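Long-range contacts in extracellular solute-binding protein (PDB 4P98), which probably captures a small solute, perhaps a nucleoside, outside the cell membrane and hands it to an ABC transporter for uptake: residues 92-97 with 115-120; 158-163 with 206-211; 226-231 with 238-243. All coordinates share one frame; numbering follows the deposited sequence.

Interaction 1: residues 92-97 with 115-120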
ATOM      1  N   ARG A  92     -22.607   8.285   1.218  1.00 16.25           N
ATOM      2  CA  ARG A  92     -23.798   8.951   1.750  1.00 16.77           C
ATOM      3  C   ARG A  92     -23.858  10.429   1.365  1.00 16.02           C
ATOM      4  O   ARG A  92     -24.898  10.919   0.908  1.00 16.50           O
ATOM      5  CB  ARG A  92     -23.852   8.809   3.275  1.00 17.96           C
ATOM      6  CG  ARG A  92     -23.950   7.374   3.780  1.00 19.23           C
ATOM      7  CD  ARG A  92     -24.166   7.381   5.281  1.00 20.52           C
ATOM      8  NE  ARG A  92     -25.485   7.928   5.543  1.00 20.30           N
ATOM      9  CZ  ARG A  92     -26.607   7.221   5.532  1.00 20.25           C
ATOM     10  NH1 ARG A  92     -26.578   5.907   5.327  1.00 20.81           N
ATOM     11  NH2 ARG A  92     -27.763   7.828   5.746  1.00 21.20           N
ATOM     12  N   VAL A  93     -22.739  11.128   1.531  1.00 14.44           N
ATOM     13  CA  VAL A  93     -22.688  12.556   1.247  1.00 15.26           C
ATOM     14  C   VAL A  93     -22.780  12.804  -0.257  1.00 15.23           C
ATOM     15  O   VAL A  93     -23.404  13.770  -0.680  1.00 16.32           O
ATOM     16  CB  VAL A  93     -21.446  13.223   1.875  1.00 16.31           C
ATOM     17  CG1 VAL A  93     -21.380  14.705   1.538  1.00 17.91           C
ATOM     18  CG2 VAL A  93     -21.488  13.051   3.387  1.00 17.93           C
ATOM     19  N   ALA A  94     -22.198  11.916  -1.061  1.00 14.24           N
ATOM     20  CA  ALA A  94     -22.300  12.025  -2.516  1.00 15.27           C
ATOM     21  C   ALA A  94     -23.742  12.228  -2.999  1.00 15.81           C
ATOM     22  O   ALA A  94     -23.973  13.016  -3.913  1.00 17.27           O
ATOM     23  CB  ALA A  94     -21.677  10.806  -3.201  1.00 16.58           C
ATOM     24  N   THR A  95     -24.699  11.545  -2.368  1.00 15.61           N
ATOM     25  CA  THR A  95     -26.109  11.667  -2.744  1.00 17.19           C
ATOM     26  C   THR A  95     -26.654  13.077  -2.504  1.00 17.28           C
ATOM     27  O   THR A  95     -27.625  13.459  -3.138  1.00 17.00           O
ATOM     28  CB  THR A  95     -27.008  10.664  -1.990  1.00 18.17           C
ATOM     29  OG1 THR A  95     -27.074  11.025  -0.600  1.00 20.29           O
ATOM     30  CG2 THR A  95     -26.481   9.228  -2.137  1.00 18.86           C
ATOM     31  N   GLU A  96     -26.033  13.835  -1.596  1.00 17.66           N
ATOM     32  CA  GLU A  96     -26.455  15.205  -1.276  1.00 19.20           C
ATOM     33  C   GLU A  96     -25.941  16.262  -2.257  1.00 20.06           C
ATOM     34  O   GLU A  96     -26.491  17.364  -2.326  1.00 20.94           O
ATOM     35  CB  GLU A  96     -25.982  15.600   0.133  1.00 19.55           C
ATOM     36  CG  GLU A  96     -26.427  14.685   1.262  1.00 19.53           C
ATOM     37  CD  GLU A  96     -25.746  15.010   2.593  1.00 22.78           C
ATOM     38  OE1 GLU A  96     -25.193  16.120   2.755  1.00 22.02           O
ATOM     39  OE2 GLU A  96     -25.740  14.146   3.491  1.00 25.94           O
ATOM     40  N   PHE A  97     -24.879  15.941  -2.991  1.00 19.10           N
ATOM     41  CA  PHE A  97     -24.191  16.914  -3.836  1.00 19.27           C
ATOM     42  C   PHE A  97     -23.934  16.293  -5.210  1.00 20.88           C
ATOM     43  O   PHE A  97     -22.801  15.918  -5.520  1.00 18.14           O
ATOM     44  CB  PHE A  97     -22.861  17.325  -3.206  1.00 18.08           C
ATOM     45  CG  PHE A  97     -22.996  18.050  -1.895  1.00 19.75           C
ATOM     46  CD1 PHE A  97     -23.134  19.433  -1.856  1.00 21.59           C
ATOM     47  CD2 PHE A  97     -22.949  17.352  -0.694  1.00 21.17           C
ATOM     48  CE1 PHE A  97     -23.254  20.099  -0.640  1.00 22.27           C
ATOM     49  CE2 PHE A  97     -23.069  18.011   0.522  1.00 21.96           C
ATOM     50  CZ  PHE A  97     -23.210  19.392   0.550  1.00 21.05           C
ATOM     51  N   PRO A 115     -22.823   5.714  -6.570  1.00 19.43           N
ATOM     52  CA  PRO A 115     -23.684   6.712  -7.190  1.00 20.80           C
ATOM     53  C   PRO A 115     -23.041   7.283  -8.465  1.00 20.73           C
ATOM     54  O   PRO A 115     -21.834   7.103  -8.679  1.00 20.65           O
ATOM     55  CB  PRO A 115     -23.819   7.797  -6.104  1.00 20.92           C
ATOM     56  CG  PRO A 115     -23.455   7.135  -4.811  1.00 20.82           C
ATOM     57  CD  PRO A 115     -22.442   6.083  -5.192  1.00 20.43           C
ATOM     58  N   PRO A 116     -23.823   7.972  -9.309  1.00 22.34           N
ATOM     59  CA  PRO A 116     -23.310   8.484 -10.588  1.00 20.64           C
ATOM     60  C   PRO A 116     -22.140   9.446 -10.469  1.00 16.76           C
ATOM     61  O   PRO A 116     -21.447   9.679 -11.454  1.00 17.08           O
ATOM     62  CB  PRO A 116     -24.512   9.226 -11.191  1.00 23.65           C
ATOM     63  CG  PRO A 116     -25.708   8.683 -10.483  1.00 24.17           C
ATOM     64  CD  PRO A 116     -25.235   8.348  -9.099  1.00 23.80           C
ATOM     65  N   ASN A 117     -21.939  10.026  -9.287  1.00 14.92           N
ATOM     66  CA  ASN A 117     -20.871  10.988  -9.076  1.00 15.42           C
ATOM     67  C   ASN A 117     -19.722  10.480  -8.213  1.00 13.46           C
ATOM     68  O   ASN A 117     -18.949  11.285  -7.686  1.00 13.21           O
ATOM     69  CB  ASN A 117     -21.424  12.307  -8.501  1.00 15.25           C
ATOM     70  CG  ASN A 117     -22.107  12.140  -7.149  1.00 14.81           C
ATOM     71  OD1 ASN A 117     -22.584  11.055  -6.801  1.00 14.41           O
ATOM     72  ND2 ASN A 117     -22.196  13.237  -6.395  1.00 14.45           N
ATOM     73  N   VAL A 118     -19.583   9.159  -8.096  1.00 12.67           N
ATOM     74  CA  VAL A 118     -18.500   8.586  -7.317  1.00 13.32           C
ATOM     75  C   VAL A 118     -17.686   7.613  -8.168  1.00 12.68           C
ATOM     76  O   VAL A 118     -18.253   6.775  -8.856  1.00 13.87           O
ATOM     77  CB  VAL A 118     -19.031   7.835  -6.068  1.00 13.72           C
ATOM     78  CG1 VAL A 118     -17.876   7.405  -5.184  1.00 13.86           C
ATOM     79  CG2 VAL A 118     -20.028   8.700  -5.290  1.00 13.67           C
ATOM     80  N   ASP A 119     -16.364   7.758  -8.130  1.00 11.69           N
ATOM     81  CA  ASP A 119     -15.431   6.756  -8.653  1.00 11.53           C
ATOM     82  C   ASP A 119     -14.907   5.921  -7.477  1.00 11.85           C
ATOM     83  O   ASP A 119     -14.681   6.438  -6.370  1.00 12.32           O
ATOM     84  CB  ASP A 119     -14.234   7.431  -9.353  1.00 12.11           C
ATOM     85  CG  ASP A 119     -14.556   8.014 -10.731  1.00 11.98           C
ATOM     86  OD1 ASP A 119     -15.696   7.877 -11.243  1.00 11.25           O
ATOM     87  OD2 ASP A 119     -13.614   8.611 -11.322  1.00 11.85           O
ATOM     88  N   GLY A 120     -14.704   4.629  -7.711  1.00 12.14           N
ATOM     89  CA  GLY A 120     -14.192   3.725  -6.696  1.00 12.04           C
ATOM     90  C   GLY A 120     -12.907   3.024  -7.094  1.00 12.82           C
ATOM     91  O   GLY A 120     -12.574   2.931  -8.286  1.00 12.47           O
TER
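Ala-94 turns its methyl group straight at the side chain of Val-118. Ala-94 CB lies 3.4 Å from Val-118 CG2, closer than carbons usually pack. With CG1 anti to the backbone N (chi1 -173°), CG2 of Val-118 is the branch that meets Ala-94. The Pro-115 ring borders the same methyl more loosely, Pro-115 CG 4.4 Å from Ala-94 CB. Asn-117 stands beside this apolar patch. Its OD1 is 3.7 Å from Ala-94 CB, and its ND2 donates to Ala-94 O at 3.1 Å. The bond is nearly straight (168°) and runs in the plane of the Asn-117 amide, but ND2 sits 34° off the plane of the acceptor carbonyl. Phe-97 N reaches the same oxygen from the other face, in the type I turn from Ala-94 to Phe-97. ND2 also bonds Val-100 O, which helps to hold the amide in place. A second type I turn, Pro-115 to Val-118, leads into strand 118-123. Phe-102 of the neighbouring strand 101-105 touches Ala-94, Asn-117 and Val-118. The last part of helix 84-94 meets the start of strand 118-123, a helix-to-strand packing within an alpha/beta lobe of the type I periplasmic binding protein fold.

Interaction 2: residues 158-163 with 206-211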
ATOM      1  N   ALA A 158      -3.568 -13.334   4.277  1.00 15.78           N
ATOM      2  CA  ALA A 158      -3.493 -13.271   2.809  1.00 16.97           C
ATOM      3  C   ALA A 158      -2.183 -12.607   2.333  1.00 17.55           C
ATOM      4  O   ALA A 158      -1.524 -13.101   1.391  1.00 16.86           O
ATOM      5  CB  ALA A 158      -4.703 -12.550   2.244  1.00 16.48           C
ATOM      6  N   THR A 159      -1.798 -11.518   2.995  1.00 15.02           N
ATOM      7  CA  THR A 159      -0.551 -10.837   2.678  1.00 15.21           C
ATOM      8  C   THR A 159       0.624 -11.804   2.824  1.00 15.96           C
ATOM      9  O   THR A 159       1.500 -11.871   1.951  1.00 15.85           O
ATOM     10  CB  THR A 159      -0.324  -9.603   3.578  1.00 15.21           C
ATOM     11  OG1 THR A 159      -1.432  -8.681   3.449  1.00 16.94           O
ATOM     12  CG2 THR A 159       0.954  -8.884   3.188  1.00 16.67           C
ATOM     13  N   HIS A 160       0.638 -12.541   3.932  1.00 15.23           N
ATOM     14  CA  HIS A 160       1.702 -13.506   4.215  1.00 16.15           C
ATOM     15  C   HIS A 160       1.714 -14.708   3.283  1.00 17.68           C
ATOM     16  O   HIS A 160       2.793 -15.217   2.942  1.00 16.69           O
ATOM     17  CB  HIS A 160       1.635 -13.960   5.663  1.00 16.36           C
ATOM     18  CG  HIS A 160       2.211 -12.958   6.608  1.00 16.17           C
ATOM     19  ND1 HIS A 160       3.336 -13.208   7.361  1.00 19.34           N
ATOM     20  CD2 HIS A 160       1.851 -11.685   6.882  1.00 16.91           C
ATOM     21  CE1 HIS A 160       3.629 -12.139   8.079  1.00 18.94           C
ATOM     22  NE2 HIS A 160       2.747 -11.199   7.804  1.00 17.52           N
ATOM     23  N   LYS A 161       0.533 -15.175   2.891  1.00 17.87           N
ATOM     24  CA  LYS A 161       0.434 -16.227   1.875  1.00 19.90           C
ATOM     25  C   LYS A 161       1.051 -15.728   0.560  1.00 18.00           C
ATOM     26  O   LYS A 161       1.746 -16.480  -0.132  1.00 20.53           O
ATOM     27  CB  LYS A 161      -1.026 -16.670   1.699  1.00 21.27           C
ATOM     28  CG  LYS A 161      -1.203 -18.003   0.998  1.00 26.49           C
ATOM     29  CD  LYS A 161      -2.628 -18.519   1.121  1.00 29.41           C
ATOM     30  CE  LYS A 161      -2.787 -19.878   0.460  1.00 31.31           C
ATOM     31  NZ  LYS A 161      -4.216 -20.294   0.433  1.00 33.87           N
ATOM     32  N   GLY A 162       0.821 -14.456   0.240  1.00 16.96           N
ATOM     33  CA  GLY A 162       1.447 -13.795  -0.904  1.00 18.29           C
ATOM     34  C   GLY A 162       2.963 -13.767  -0.853  1.00 19.10           C
ATOM     35  O   GLY A 162       3.632 -14.101  -1.839  1.00 16.75           O
ATOM     36  N   ILE A 163       3.515 -13.390   0.299  1.00 17.80           N
ATOM     37  CA  ILE A 163       4.968 -13.346   0.469  1.00 19.11           C
ATOM     38  C   ILE A 163       5.581 -14.697   0.169  1.00 18.23           C
ATOM     39  O   ILE A 163       6.571 -14.792  -0.570  1.00 22.37           O
ATOM     40  CB  ILE A 163       5.386 -12.940   1.906  1.00 19.13           C
ATOM     41  CG1 ILE A 163       4.985 -11.494   2.181  1.00 19.03           C
ATOM     42  CG2 ILE A 163       6.904 -13.104   2.086  1.00 18.71           C
ATOM     43  CD1 ILE A 163       5.245 -11.057   3.607  1.00 22.30           C
ATOM     44  N   VAL A 206      11.268  -9.208   6.517  1.00 14.85           N
ATOM     45  CA  VAL A 206      10.169  -8.579   5.795  1.00 14.71           C
ATOM     46  C   VAL A 206       9.075  -8.150   6.770  1.00 12.73           C
ATOM     47  O   VAL A 206       8.593  -8.960   7.533  1.00 13.04           O
ATOM     48  CB  VAL A 206       9.555  -9.553   4.772  1.00 16.09           C
ATOM     49  CG1 VAL A 206       8.527  -8.837   3.909  1.00 16.98           C
ATOM     50  CG2 VAL A 206      10.646 -10.167   3.910  1.00 18.06           C
ATOM     51  N   ALA A 207       8.700  -6.878   6.712  1.00 13.32           N
ATOM     52  CA  ALA A 207       7.625  -6.311   7.529  1.00 14.17           C
ATOM     53  C   ALA A 207       6.321  -6.236   6.747  1.00 15.63           C
ATOM     54  O   ALA A 207       6.292  -5.696   5.632  1.00 14.68           O
ATOM     55  CB  ALA A 207       8.003  -4.911   7.978  1.00 14.07           C
ATOM     56  N   THR A 208       5.238  -6.727   7.340  1.00 14.30           N
ATOM     57  CA  THR A 208       3.902  -6.497   6.772  1.00 14.79           C
ATOM     58  C   THR A 208       3.057  -5.530   7.585  1.00 16.16           C
ATOM     59  O   THR A 208       2.006  -5.081   7.119  1.00 14.29           O
ATOM     60  CB  THR A 208       3.125  -7.798   6.600  1.00 15.71           C
ATOM     61  OG1 THR A 208       2.932  -8.421   7.867  1.00 16.26           O
ATOM     62  CG2 THR A 208       3.881  -8.726   5.674  1.00 16.60           C
ATOM     63  N   ASP A 209       3.487  -5.223   8.803  1.00 14.79           N
ATOM     64  CA  ASP A 209       2.846  -4.176   9.566  1.00 17.03           C
ATOM     65  C   ASP A 209       3.744  -2.923   9.476  1.00 17.98           C
ATOM     66  O   ASP A 209       4.291  -2.649   8.413  1.00 18.26           O
ATOM     67  CB  ASP A 209       2.575  -4.641  11.005  1.00 17.97           C
ATOM     68  CG  ASP A 209       1.564  -3.752  11.719  1.00 21.93           C
ATOM     69  OD1 ASP A 209       0.395  -3.718  11.303  1.00 25.63           O
ATOM     70  OD2 ASP A 209       1.942  -3.058  12.677  1.00 23.15           O
ATOM     71  N   ASP A 210       3.926  -2.172  10.557  1.00 15.66           N
ATOM     72  CA  ASP A 210       4.647  -0.912  10.471  1.00 16.98           C
ATOM     73  C   ASP A 210       6.100  -1.112  10.026  1.00 16.03           C
ATOM     74  O   ASP A 210       6.570  -0.452   9.097  1.00 16.59           O
ATOM     75  CB  ASP A 210       4.595  -0.163  11.803  1.00 18.87           C
ATOM     76  CG  ASP A 210       5.327   1.160  11.745  1.00 19.61           C
ATOM     77  OD1 ASP A 210       6.547   1.162  11.946  1.00 17.72           O
ATOM     78  OD2 ASP A 210       4.698   2.200  11.464  1.00 25.10           O
ATOM     79  N   GLY A 211       6.793  -2.022  10.694  1.00 13.12           N
ATOM     80  CA  GLY A 211       8.173  -2.336  10.366  1.00 14.65           C
ATOM     81  C   GLY A 211       9.265  -1.615  11.163  1.00 14.83           C
ATOM     82  O   GLY A 211      10.396  -2.058  11.138  1.00 14.45           O
TER
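The imidazole of His-160 meets Thr-208 at its edge, with Thr-208 OG1 near the ring plane. At another point of the rim ND1 bonds Glu-178 OE1. The ring of Tyr-180 also meets it, the planes at about 45°, and Ala-147 touches the side chain. The setting is the second alpha/beta lobe of a type I periplasmic binding protein fold, where helix 154-170 packs against its parallel sheet near the end of strand 205-207. His-160 NE2 and Thr-208 OG1 are 2.8 Å apart in a hydrogen bond that either could donate. OG1 lies between the backbone N and the carbonyl carbon of Thr-208 (chi1 61°), which leaves the CG2 methyl anti to that carbonyl carbon and turned to the helix. A weak hydrogen bond ties OG1 to Val-148 O as well. A leucine in place of His-160 would probably leave Glu-178 and the Thr-208 hydroxyl without this shared partner and let the threonine turn more easily. Around the polar pair the packing is apolar. The side chains of Thr-159 and Thr-208 run antiparallel past one another, their CG2 methyls 3.8 Å apart. Ile-163 and Val-206 meet end on, Ile-163 CD1 4.0 Å from Val-206 CG1. The tightest carbon pair is Ile-163 CD1 against Thr-208 CG2, at 3.4 Å.

Interaction 3: residues 226-231 with 238-243; sequences IGVSAA and AVNITT
Strand 225-226 and the weakly bonded strand 240-242, neighbours at one margin of the second lobe's parallel sheet, are joined through helix 234-237 in a short beta-alpha-beta connection. The contact lies where the first strand runs out into its loop. Gly-227 N donates to Thr-242 O at 3.0 Å, in the carbonyl plane and on a lone pair, and Ile-226 CA adds a CA-H...O contact to the same oxygen. The CG2 branch of Ile-226 also comes within 3.5 Å of Thr-242 O. Gly-227 has a positive phi (96°), and the chain bends there so that Val-228 N faces the Asn-240 side chain. Val-228 N donates to Asn-240 OD1 at 3.2 Å, but it approaches from above the carbonyl plane, 44° out of it. Thr-225 OG1 is a further partner of this oxygen. CG of Asn-240 is anti to its backbone N (chi1 -164°), which carries the amide across to residues 227-228. Val-228 CB packs 3.5 Å from Asn-240 OD1, its side chain lying obliquely across that of Asn-240. At the other end of the amide, Asn-240 ND2 donates to Thr-243 OG1 at 3.0 Å, nearly in the amide plane. That hydroxyl packs against Gly-227 CA at 3.2 Å. A water links it to Val-228 O, donating to the carbonyl at 2.8 Å. Further along the loop, Ser-229 OG accepts from Ala-231 N in an ST turn and also bonds Asp-31 O of the first lobe, while the backbone of Ala-230 bonds Gly-32. The loop thus reaches the other lobe. The Asn-240 amide is gripped at both ends, so its rotation is probably fixed. Its OD1 takes Val-228 N, while Val-228 O is served by the water, which also bonds Thr-243 OG1.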
ATOM      1  N   ILE A 226      12.753  -5.498   3.915  1.00 16.72           N
ATOM      2  CA  ILE A 226      11.757  -5.126   2.907  1.00 15.48           C
ATOM      3  C   ILE A 226      10.479  -4.724   3.646  1.00 14.43           C
ATOM      4  O   ILE A 226      10.095  -5.388   4.607  1.00 14.21           O
ATOM      5  CB  ILE A 226      11.453  -6.318   1.978  1.00 16.86           C
ATOM      6  CG1 ILE A 226      12.668  -6.620   1.106  1.00 17.31           C
ATOM      7  CG2 ILE A 226      10.239  -6.037   1.087  1.00 18.04           C
ATOM      8  CD1 ILE A 226      12.568  -7.935   0.356  1.00 18.85           C
ATOM      9  N   GLY A 227       9.835  -3.636   3.225  1.00 15.39           N
ATOM     10  CA  GLY A 227       8.480  -3.320   3.692  1.00 16.86           C
ATOM     11  C   GLY A 227       8.358  -2.360   4.853  1.00 17.41           C
ATOM     12  O   GLY A 227       7.246  -2.047   5.276  1.00 15.19           O
ATOM     13  N   VAL A 228       9.492  -1.866   5.352  1.00 17.55           N
ATOM     14  CA  VAL A 228       9.492  -0.986   6.513  1.00 16.49           C
ATOM     15  C   VAL A 228       8.969   0.398   6.155  1.00 16.39           C
ATOM     16  O   VAL A 228       9.266   0.927   5.095  1.00 20.38           O
ATOM     17  CB  VAL A 228      10.892  -0.895   7.165  1.00 15.95           C
ATOM     18  CG1 VAL A 228      10.882   0.084   8.326  1.00 17.25           C
ATOM     19  CG2 VAL A 228      11.339  -2.272   7.612  1.00 16.01           C
ATOM     20  N   SER A 229       8.171   0.955   7.057  1.00 16.55           N
ATOM     21  CA  SER A 229       7.609   2.292   6.927  1.00 17.02           C
ATOM     22  C   SER A 229       8.641   3.312   6.480  1.00 19.37           C
ATOM     23  O   SER A 229       9.773   3.324   6.991  1.00 20.76           O
ATOM     24  CB  SER A 229       7.030   2.748   8.277  1.00 17.43           C
ATOM     25  OG  SER A 229       6.714   4.145   8.286  1.00 17.59           O
ATOM     26  N   ALA A 230       8.217   4.187   5.563  1.00 17.66           N
ATOM     27  CA  ALA A 230       9.020   5.321   5.113  1.00 20.40           C
ATOM     28  C   ALA A 230       9.282   6.343   6.231  1.00 21.90           C
ATOM     29  O   ALA A 230      10.169   7.173   6.089  1.00 22.85           O
ATOM     30  CB  ALA A 230       8.358   6.017   3.919  1.00 21.99           C
ATOM     31  N   ALA A 231       8.528   6.281   7.331  1.00 21.82           N
ATOM     32  CA  ALA A 231       8.703   7.230   8.445  1.00 22.56           C
ATOM     33  C   ALA A 231       9.809   6.823   9.426  1.00 23.35           C
ATOM     34  O   ALA A 231      10.041   7.507  10.415  1.00 25.04           O
ATOM     35  CB  ALA A 231       7.393   7.411   9.188  1.00 22.83           C
ATOM     36  N   ALA A 238      18.217   3.174   5.825  1.00 27.84           N
ATOM     37  CA  ALA A 238      19.424   2.758   5.131  1.00 26.28           C
ATOM     38  C   ALA A 238      19.509   1.251   4.890  1.00 23.01           C
ATOM     39  O   ALA A 238      20.226   0.825   4.008  1.00 24.40           O
ATOM     40  CB  ALA A 238      20.667   3.251   5.873  1.00 28.83           C
ATOM     41  N   VAL A 239      18.781   0.433   5.650  1.00 21.41           N
ATOM     42  CA  VAL A 239      18.816  -1.011   5.420  1.00 19.98           C
ATOM     43  C   VAL A 239      17.558  -1.545   4.710  1.00 16.29           C
ATOM     44  O   VAL A 239      17.463  -2.723   4.443  1.00 17.03           O
ATOM     45  CB  VAL A 239      19.091  -1.794   6.722  1.00 20.67           C
ATOM     46  CG1 VAL A 239      20.400  -1.306   7.332  1.00 22.06           C
ATOM     47  CG2 VAL A 239      17.940  -1.662   7.721  1.00 21.37           C
ATOM     48  N   ASN A 240      16.605  -0.672   4.416  1.00 17.02           N
ATOM     49  CA  ASN A 240      15.390  -1.085   3.702  1.00 17.12           C
ATOM     50  C   ASN A 240      15.605  -1.006   2.189  1.00 15.70           C
ATOM     51  O   ASN A 240      15.705   0.078   1.624  1.00 18.57           O
ATOM     52  CB  ASN A 240      14.198  -0.237   4.119  1.00 16.12           C
ATOM     53  CG  ASN A 240      12.869  -0.866   3.725  1.00 16.73           C
ATOM     54  OD1 ASN A 240      12.486  -1.930   4.230  1.00 14.72           O
ATOM     55  ND2 ASN A 240      12.151  -0.194   2.834  1.00 16.11           N
ATOM     56  N   ILE A 241      15.673  -2.170   1.561  1.00 16.46           N
ATOM     57  CA  ILE A 241      15.918  -2.288   0.123  1.00 18.46           C
ATOM     58  C   ILE A 241      14.801  -1.584  -0.621  1.00 19.28           C
ATOM     59  O   ILE A 241      15.031  -0.658  -1.412  1.00 20.37           O
ATOM     60  CB  ILE A 241      15.992  -3.762  -0.299  1.00 18.20           C
ATOM     61  CG1 ILE A 241      17.196  -4.432   0.341  1.00 17.50           C
ATOM     62  CG2 ILE A 241      16.121  -3.884  -1.817  1.00 19.30           C
ATOM     63  CD1 ILE A 241      17.115  -5.946   0.344  1.00 17.25           C
ATOM     64  N   THR A 242      13.576  -1.978  -0.299  1.00 17.37           N
ATOM     65  CA  THR A 242      12.422  -1.413  -0.946  1.00 17.10           C
ATOM     66  C   THR A 242      11.163  -1.804  -0.184  1.00 16.32           C
ATOM     67  O   THR A 242      11.204  -2.643   0.704  1.00 15.54           O
ATOM     68  CB  THR A 242      12.331  -1.917  -2.409  1.00 17.22           C
ATOM     69  OG1 THR A 242      11.307  -1.193  -3.116  1.00 20.38           O
ATOM     70  CG2 THR A 242      12.051  -3.393  -2.444  1.00 17.07           C
ATOM     71  N   THR A 243      10.054  -1.197  -0.579  1.00 16.34           N
ATOM     72  CA  THR A 243       8.739  -1.482  -0.020  1.00 15.87           C
ATOM     73  C   THR A 243       7.702  -1.464  -1.160  1.00 15.16           C
ATOM     74  O   THR A 243       7.736  -0.575  -1.989  1.00 15.21           O
ATOM     75  CB  THR A 243       8.400  -0.416   1.033  1.00 15.77           C
ATOM     76  OG1 THR A 243       9.237  -0.614   2.192  1.00 15.40           O
ATOM     77  CG2 THR A 243       6.911  -0.479   1.433  1.00 17.37           C
TER
HETATM   78  O   HOH W   1       8.749   2.278   2.741  1.00 24.53           O

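All three contacts are largely buried, but they serve different lobes. Interaction 1 belongs to the first lobe and sits about 33 and 36 Å, centre to centre, from interactions 2 and 3. Interactions 2 and 3 share one sheet and touch: Ala-207 N lies 2.9 Å from Ile-226 O, and Asp-210 O 3.0 Å from Ser-229 N, both probable hydrogen bonds. Interactions 1 and 2 each set a helix against one end of a strand and its adjoining loop by methyl packing plus one side-chain hydrogen bond, to a backbone carbonyl in the first and between side chains in the second. Interaction 3 ties the loop after strand 225-226 to residues 240-243 and is mainly polar.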